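D-isomer specific 2-hydroxyacid dehydrogenase NAD-binding (PDB 4XA8) binds NADPH and probably catalyses the oxidation and reduction of D-2-hydroxy acids and their 2-oxo counterparts. Local coordinates at residues A[115-119]-A[120-124]; A[273-276]-A[277-280]. All blocks are in the same frame, centred on the assembly; numbering follows the deposited sequence.

How the contacts relate
Both contacts lie within the nucleotide-binding domain, their centres about 14 Å apart, and they show how one domain ends a helix and starts a strand. Contact 1 is buried and joins helix 103-119 to helix 122-130 through a tight helix end, where backbone bonds dominate and charged side chains find partners beyond the turn. Contact 2, only partly buried, turns the chain into strand 278-280 with a single backbone bond between its halves and mainly apolar side-chain packing. The two meet where Arg117 NE lies 3.6 Å from Leu279 CD2. Both also reach the second subunit, and Arg130, on helix 122-130, makes a salt bridge to Asp276 of contact 2.

Contact 1: residues A[115-119]-A[120-124]; sequences VLRHA and RDIPT
His118 O is gripped by two donors, the backbone N of Asp121 at 3.1 Å and the ammonium group of Lys229. Asp121 N comes from above the carbonyl plane, 71° out of it. One residue further along, Ile122 N meets Arg117 O almost head-on at 2.9 Å. Together these two bonds make a Schellman motif, with Asp121 as the C-prime residue at a positive phi of 62°; the last regular helical bond runs from Arg120 N to Leu116 O, 2.9 Å. The motif brings the side chains at its two ends together: Arg117 CG lies 3.9 Å from Ile122 CB. Because CG of Arg117 stands anti to the backbone N (chi1 170°) and the chain stays extended as far as NE, the guanidinium reaches past Ile122 and lays one face over Pro123, with NH2 3.6 Å from CG of the proline, while NH2 also forms a salt bridge to Glu126. With an alanine in place of Arg117, Glu126 would probably be left without its cationic mate and the proline ring without its flat cover. Asp121 OD1 pairs with Lys229, and Arg120 NH2 bonds to Leu284 O of the second subunit. Leu116 O, Arg117 O and His118 O are thus answered by backbone and lysine donors, so the backbone closes the turn itself, while Asp121 and Arg120 join it to Lys229 and to the second subunit.

Contact 2: residues A[273-276]-A[277-280]; sequences WAMD and NVLV
Trp273 holds CG anti to its own carbonyl carbon (chi1 -67°), which swings the far end of the buried indole back toward Val280, while NE1 donates to Pro267 O. That valine has CG1 anti to its backbone N (chi1 168°), and the two side chains cross at about a right angle, CZ3 of Trp273 lying 3.9 Å from CG1 of Val280. Nearer the bend, Met275 CB rests 3.7 Å from Val278 CG2, and the sulfur, further out on an extended chain, stays close to the same methyl, SD to Val278 CG2 3.8 Å. Asn277 tucks its amide oxygen beside the methionine, with OD1 3.6 Å from Met275 CB. What folds these groups together is a type I beta turn from Met275 to Val278, closed by Val278 N donating to Met275 O at 3.2 Å; the donor stands well above the carbonyl plane, 59° out of it. The turn delivers the chain into strand 278-280, the outermost strand, within this chain, of the seven-stranded parallel sheet of this Rossmann-type domain, where Leu279 pairs with Ala256 and Leu258 of strand 253-258 and Asn277 ND2 bonds to Ala254 O. Gln129 of the second subunit binds both parts of the contact, its NE2 donating to Trp273 O and Val278 O and its OE1 accepting from Val280 N, and at the exposed corner of the turn Asp276 OD1 forms a salt bridge to Arg130.

Contact 1: residues A[115-119]-A[120-124]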
ATOM      1  N   VAL A 115       3.323  -1.008   5.390  1.00 20.42           N
ATOM      2  CA  VAL A 115       2.770  -0.499   6.649  1.00 20.74           C
ATOM      3  C   VAL A 115       1.261  -0.308   6.493  1.00 21.71           C
ATOM      4  O   VAL A 115       0.501  -0.749   7.392  1.00 21.98           O
ATOM      5  CB  VAL A 115       3.433   0.781   7.097  1.00 20.72           C
ATOM      6  CG1 VAL A 115       2.690   1.423   8.275  1.00 21.35           C
ATOM      7  CG2 VAL A 115       4.861   0.480   7.460  1.00 21.20           C
ATOM      8  N   LEU A 116       0.810   0.278   5.371  1.00 22.29           N
ATOM      9  CA  LEU A 116      -0.652   0.529   5.204  1.00 23.06           C
ATOM     10  C   LEU A 116      -1.443  -0.798   5.064  1.00 22.51           C
ATOM     11  O   LEU A 116      -2.561  -0.953   5.589  1.00 22.43           O
ATOM     12  CB  LEU A 116      -0.941   1.426   3.985  1.00 24.52           C
ATOM     13  CG  LEU A 116      -0.490   2.886   4.075  1.00 26.96           C
ATOM     14  CD1 LEU A 116      -0.548   3.600   2.726  1.00 28.53           C
ATOM     15  CD2 LEU A 116      -1.385   3.530   5.086  1.00 29.48           C
ATOM     16  N   ARG A 117      -0.817  -1.746   4.399  1.00 22.03           N
ATOM     17  CA  ARG A 117      -1.440  -3.029   4.178  1.00 23.78           C
ATOM     18  C   ARG A 117      -1.715  -3.684   5.579  1.00 22.40           C
ATOM     19  O   ARG A 117      -2.803  -4.201   5.821  1.00 21.90           O
ATOM     20  CB  ARG A 117      -0.566  -3.872   3.270  1.00 25.13           C
ATOM     21  CG  ARG A 117      -0.900  -5.333   3.089  1.00 28.34           C
ATOM     22  CD  ARG A 117      -0.002  -6.083   2.078  1.00 29.33           C
ATOM     23  NE  ARG A 117      -0.580  -7.422   1.978  1.00 32.60           N
ATOM     24  CZ  ARG A 117      -0.344  -8.413   2.810  1.00 33.24           C
ATOM     25  NH1 ARG A 117       0.523  -8.271   3.791  1.00 31.89           N
ATOM     26  NH2 ARG A 117      -1.016  -9.561   2.686  1.00 34.20           N
ATOM     27  N   HIS A 118      -0.760  -3.646   6.495  1.00 21.69           N
ATOM     28  CA  HIS A 118      -0.980  -4.170   7.853  1.00 21.94           C
ATOM     29  C   HIS A 118      -1.878  -3.314   8.735  1.00 23.19           C
ATOM     30  O   HIS A 118      -2.714  -3.841   9.468  1.00 23.60           O
ATOM     31  CB  HIS A 118       0.367  -4.433   8.547  1.00 22.41           C
ATOM     32  CG  HIS A 118       1.103  -5.589   7.955  1.00 22.97           C
ATOM     33  ND1 HIS A 118       0.625  -6.881   8.025  1.00 23.90           N
ATOM     34  CD2 HIS A 118       2.245  -5.649   7.235  1.00 22.95           C
ATOM     35  CE1 HIS A 118       1.462  -7.690   7.398  1.00 24.21           C
ATOM     36  NE2 HIS A 118       2.455  -6.964   6.927  1.00 24.95           N
ATOM     37  N   ALA A 119      -1.697  -2.005   8.683  1.00 22.79           N
ATOM     38  CA  ALA A 119      -2.464  -1.091   9.509  1.00 23.39           C
ATOM     39  C   ALA A 119      -3.951  -1.153   9.136  1.00 24.48           C
ATOM     40  O   ALA A 119      -4.764  -0.985   9.997  1.00 24.20           O
ATOM     41  CB  ALA A 119      -1.950   0.338   9.338  1.00 23.39           C
ATOM     42  N   ARG A 120      -4.295  -1.347   7.853  1.00 24.19           N
ATOM     43  CA  ARG A 120      -5.716  -1.465   7.472  1.00 26.45           C
ATOM     44  C   ARG A 120      -6.236  -2.895   7.513  1.00 27.76           C
ATOM     45  O   ARG A 120      -7.374  -3.124   7.155  1.00 27.88           O
ATOM     46  CB  ARG A 120      -5.958  -0.821   6.113  1.00 26.99           C
ATOM     47  CG  ARG A 120      -5.538   0.648   6.020  1.00 27.11           C
ATOM     48  CD  ARG A 120      -6.121   1.515   7.106  1.00 30.21           C
ATOM     49  NE  ARG A 120      -7.551   1.307   7.224  1.00 31.14           N
ATOM     50  CZ  ARG A 120      -8.503   1.954   6.534  1.00 33.34           C
ATOM     51  NH1 ARG A 120      -8.216   2.931   5.655  1.00 33.37           N
ATOM     52  NH2 ARG A 120      -9.781   1.623   6.764  1.00 34.74           N
ATOM     53  N   ASP A 121      -5.417  -3.839   7.993  1.00 27.48           N
ATOM     54  CA  ASP A 121      -5.792  -5.245   8.135  1.00 29.92           C
ATOM     55  C   ASP A 121      -6.130  -5.884   6.802  1.00 27.49           C
ATOM     56  O   ASP A 121      -6.988  -6.801   6.729  1.00 26.47           O
ATOM     57  CB  ASP A 121      -6.963  -5.392   9.133  1.00 31.61           C
ATOM     58  CG  ASP A 121      -6.504  -5.254  10.586  1.00 36.92           C
ATOM     59  OD1 ASP A 121      -5.557  -5.927  11.026  1.00 40.21           O
ATOM     60  OD2 ASP A 121      -7.072  -4.432  11.302  1.00 44.05           O
ATOM     61  N   ILE A 122      -5.434  -5.458   5.739  1.00 25.84           N
ATOM     62  CA  ILE A 122      -5.690  -6.026   4.413  1.00 25.76           C
ATOM     63  C   ILE A 122      -5.580  -7.580   4.372  1.00 26.40           C
ATOM     64  O   ILE A 122      -6.359  -8.210   3.665  1.00 25.96           O
ATOM     65  CB  ILE A 122      -4.835  -5.332   3.328  1.00 26.65           C
ATOM     66  CG1 ILE A 122      -5.215  -3.816   3.229  1.00 27.27           C
ATOM     67  CG2 ILE A 122      -4.943  -5.987   1.976  1.00 28.17           C
ATOM     68  CD1 ILE A 122      -6.670  -3.468   3.048  1.00 27.73           C
ATOM     69  N   PRO A 123      -4.621  -8.197   5.096  1.00 26.50           N
ATOM     70  CA  PRO A 123      -4.541  -9.673   5.047  1.00 26.88           C
ATOM     71  C   PRO A 123      -5.838 -10.387   5.486  1.00 27.26           C
ATOM     72  O   PRO A 123      -6.243 -11.388   4.858  1.00 28.34           O
ATOM     73  CB  PRO A 123      -3.337  -9.996   5.948  1.00 28.64           C
ATOM     74  CG  PRO A 123      -2.477  -8.744   5.821  1.00 28.11           C
ATOM     75  CD  PRO A 123      -3.438  -7.599   5.745  1.00 27.77           C
ATOM     76  N   THR A 124      -6.520  -9.818   6.484  1.00 25.78           N
ATOM     77  CA  THR A 124      -7.789 -10.331   6.940  1.00 27.22           C
ATOM     78  C   THR A 124      -8.884 -10.188   5.864  1.00 25.72           C
ATOM     79  O   THR A 124      -9.665 -11.122   5.617  1.00 24.61           O
ATOM     80  CB  THR A 124      -8.153  -9.628   8.225  1.00 28.90           C
ATOM     81  OG1 THR A 124      -7.160  -9.977   9.166  1.00 29.18           O
ATOM     82  CG2 THR A 124      -9.529 -10.018   8.718  1.00 31.07           C
TER
HETATM   83  O   HOH W   1      -4.893  -2.499  12.357  1.00 36.00           O

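Contact 2: residues A[273-276]-A[277-280]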
ATOM      1  N   TRP A 273       6.182 -19.878   2.427  1.00 29.83           N
ATOM      2  CA  TRP A 273       5.340 -19.803   1.222  1.00 30.73           C
ATOM      3  C   TRP A 273       3.854 -20.082   1.518  1.00 31.61           C
ATOM      4  O   TRP A 273       2.972 -19.369   1.023  1.00 30.96           O
ATOM      5  CB  TRP A 273       5.779 -20.778   0.130  1.00 32.36           C
ATOM      6  CG  TRP A 273       7.095 -20.553  -0.531  1.00 31.37           C
ATOM      7  CD1 TRP A 273       8.221 -21.294  -0.358  1.00 32.76           C
ATOM      8  CD2 TRP A 273       7.421 -19.555  -1.514  1.00 30.96           C
ATOM      9  NE1 TRP A 273       9.234 -20.814  -1.159  1.00 32.21           N
ATOM     10  CE2 TRP A 273       8.762 -19.749  -1.879  1.00 31.82           C
ATOM     11  CE3 TRP A 273       6.696 -18.518  -2.136  1.00 30.73           C
ATOM     12  CZ2 TRP A 273       9.390 -18.958  -2.844  1.00 31.58           C
ATOM     13  CZ3 TRP A 273       7.330 -17.717  -3.055  1.00 30.26           C
ATOM     14  CH2 TRP A 273       8.661 -17.948  -3.409  1.00 31.66           C
ATOM     15  N   ALA A 274       3.576 -21.134   2.295  1.00 32.01           N
ATOM     16  CA  ALA A 274       2.197 -21.551   2.505  1.00 34.76           C
ATOM     17  C   ALA A 274       1.523 -20.855   3.657  1.00 34.77           C
ATOM     18  O   ALA A 274       0.377 -21.126   3.919  1.00 33.89           O
ATOM     19  CB  ALA A 274       2.110 -23.064   2.711  1.00 38.10           C
ATOM     20  N   MET A 275       2.209 -19.950   4.344  1.00 34.23           N
ATOM     21  CA  MET A 275       1.569 -19.247   5.451  1.00 34.41           C
ATOM     22  C   MET A 275       0.619 -18.154   4.949  1.00 34.52           C
ATOM     23  O   MET A 275       1.055 -17.165   4.357  1.00 32.68           O
ATOM     24  CB  MET A 275       2.620 -18.623   6.348  1.00 34.42           C
ATOM     25  CG  MET A 275       3.447 -19.640   7.071  1.00 37.79           C
ATOM     26  SD  MET A 275       4.466 -18.861   8.352  1.00 39.48           S
ATOM     27  CE  MET A 275       5.374 -20.337   8.751  1.00 39.17           C
ATOM     28  N   ASP A 276      -0.663 -18.327   5.242  1.00 36.08           N
ATOM     29  CA  ASP A 276      -1.717 -17.374   4.968  1.00 41.65           C
ATOM     30  C   ASP A 276      -1.492 -15.973   5.477  1.00 38.70           C
ATOM     31  O   ASP A 276      -2.005 -15.005   4.879  1.00 41.87           O
ATOM     32  CB  ASP A 276      -3.016 -17.843   5.646  1.00 49.82           C
ATOM     33  CG  ASP A 276      -3.967 -18.461   4.702  1.00 56.67           C
ATOM     34  OD1 ASP A 276      -3.990 -17.992   3.547  1.00 64.28           O
ATOM     35  OD2 ASP A 276      -4.722 -19.382   5.114  1.00 65.35           O
ATOM     36  N   ASN A 277      -0.795 -15.865   6.606  1.00 35.97           N
ATOM     37  CA  ASN A 277      -0.509 -14.556   7.236  1.00 32.51           C
ATOM     38  C   ASN A 277       0.847 -13.919   6.922  1.00 30.56           C
ATOM     39  O   ASN A 277       1.266 -12.969   7.590  1.00 30.30           O
ATOM     40  CB  ASN A 277      -0.685 -14.687   8.736  1.00 34.45           C
ATOM     41  CG  ASN A 277       0.185 -15.758   9.328  1.00 34.90           C
ATOM     42  OD1 ASN A 277       0.563 -16.709   8.640  1.00 36.98           O
ATOM     43  ND2 ASN A 277       0.474 -15.642  10.584  1.00 35.17           N
ATOM     44  N   VAL A 278       1.550 -14.465   5.920  1.00 30.35           N
ATOM     45  CA  VAL A 278       2.797 -13.926   5.429  1.00 28.40           C
ATOM     46  C   VAL A 278       2.611 -13.560   3.948  1.00 27.91           C
ATOM     47  O   VAL A 278       2.049 -14.364   3.183  1.00 26.37           O
ATOM     48  CB  VAL A 278       3.943 -14.947   5.531  1.00 28.89           C
ATOM     49  CG1 VAL A 278       5.198 -14.410   4.905  1.00 29.28           C
ATOM     50  CG2 VAL A 278       4.212 -15.334   6.970  1.00 30.59           C
ATOM     51  N   LEU A 279       3.074 -12.368   3.555  1.00 25.63           N
ATOM     52  CA  LEU A 279       3.245 -12.014   2.144  1.00 26.14           C
ATOM     53  C   LEU A 279       4.722 -12.058   1.831  1.00 26.63           C
ATOM     54  O   LEU A 279       5.555 -11.392   2.513  1.00 25.59           O
ATOM     55  CB  LEU A 279       2.677 -10.609   1.811  1.00 27.14           C
ATOM     56  CG  LEU A 279       2.966 -10.036   0.396  1.00 28.11           C
ATOM     57  CD1 LEU A 279       2.463 -10.963  -0.701  1.00 31.43           C
ATOM     58  CD2 LEU A 279       2.357  -8.649   0.209  1.00 28.86           C
ATOM     59  N   VAL A 280       5.063 -12.917   0.880  1.00 25.49           N
ATOM     60  CA  VAL A 280       6.435 -13.063   0.384  1.00 27.25           C
ATOM     61  C   VAL A 280       6.514 -12.209  -0.872  1.00 26.93           C
ATOM     62  O   VAL A 280       5.690 -12.355  -1.806  1.00 27.43           O
ATOM     63  CB  VAL A 280       6.759 -14.528   0.013  1.00 29.49           C
ATOM     64  CG1 VAL A 280       8.079 -14.611  -0.773  1.00 30.89           C
ATOM     65  CG2 VAL A 280       6.859 -15.379   1.262  1.00 30.75           C
TER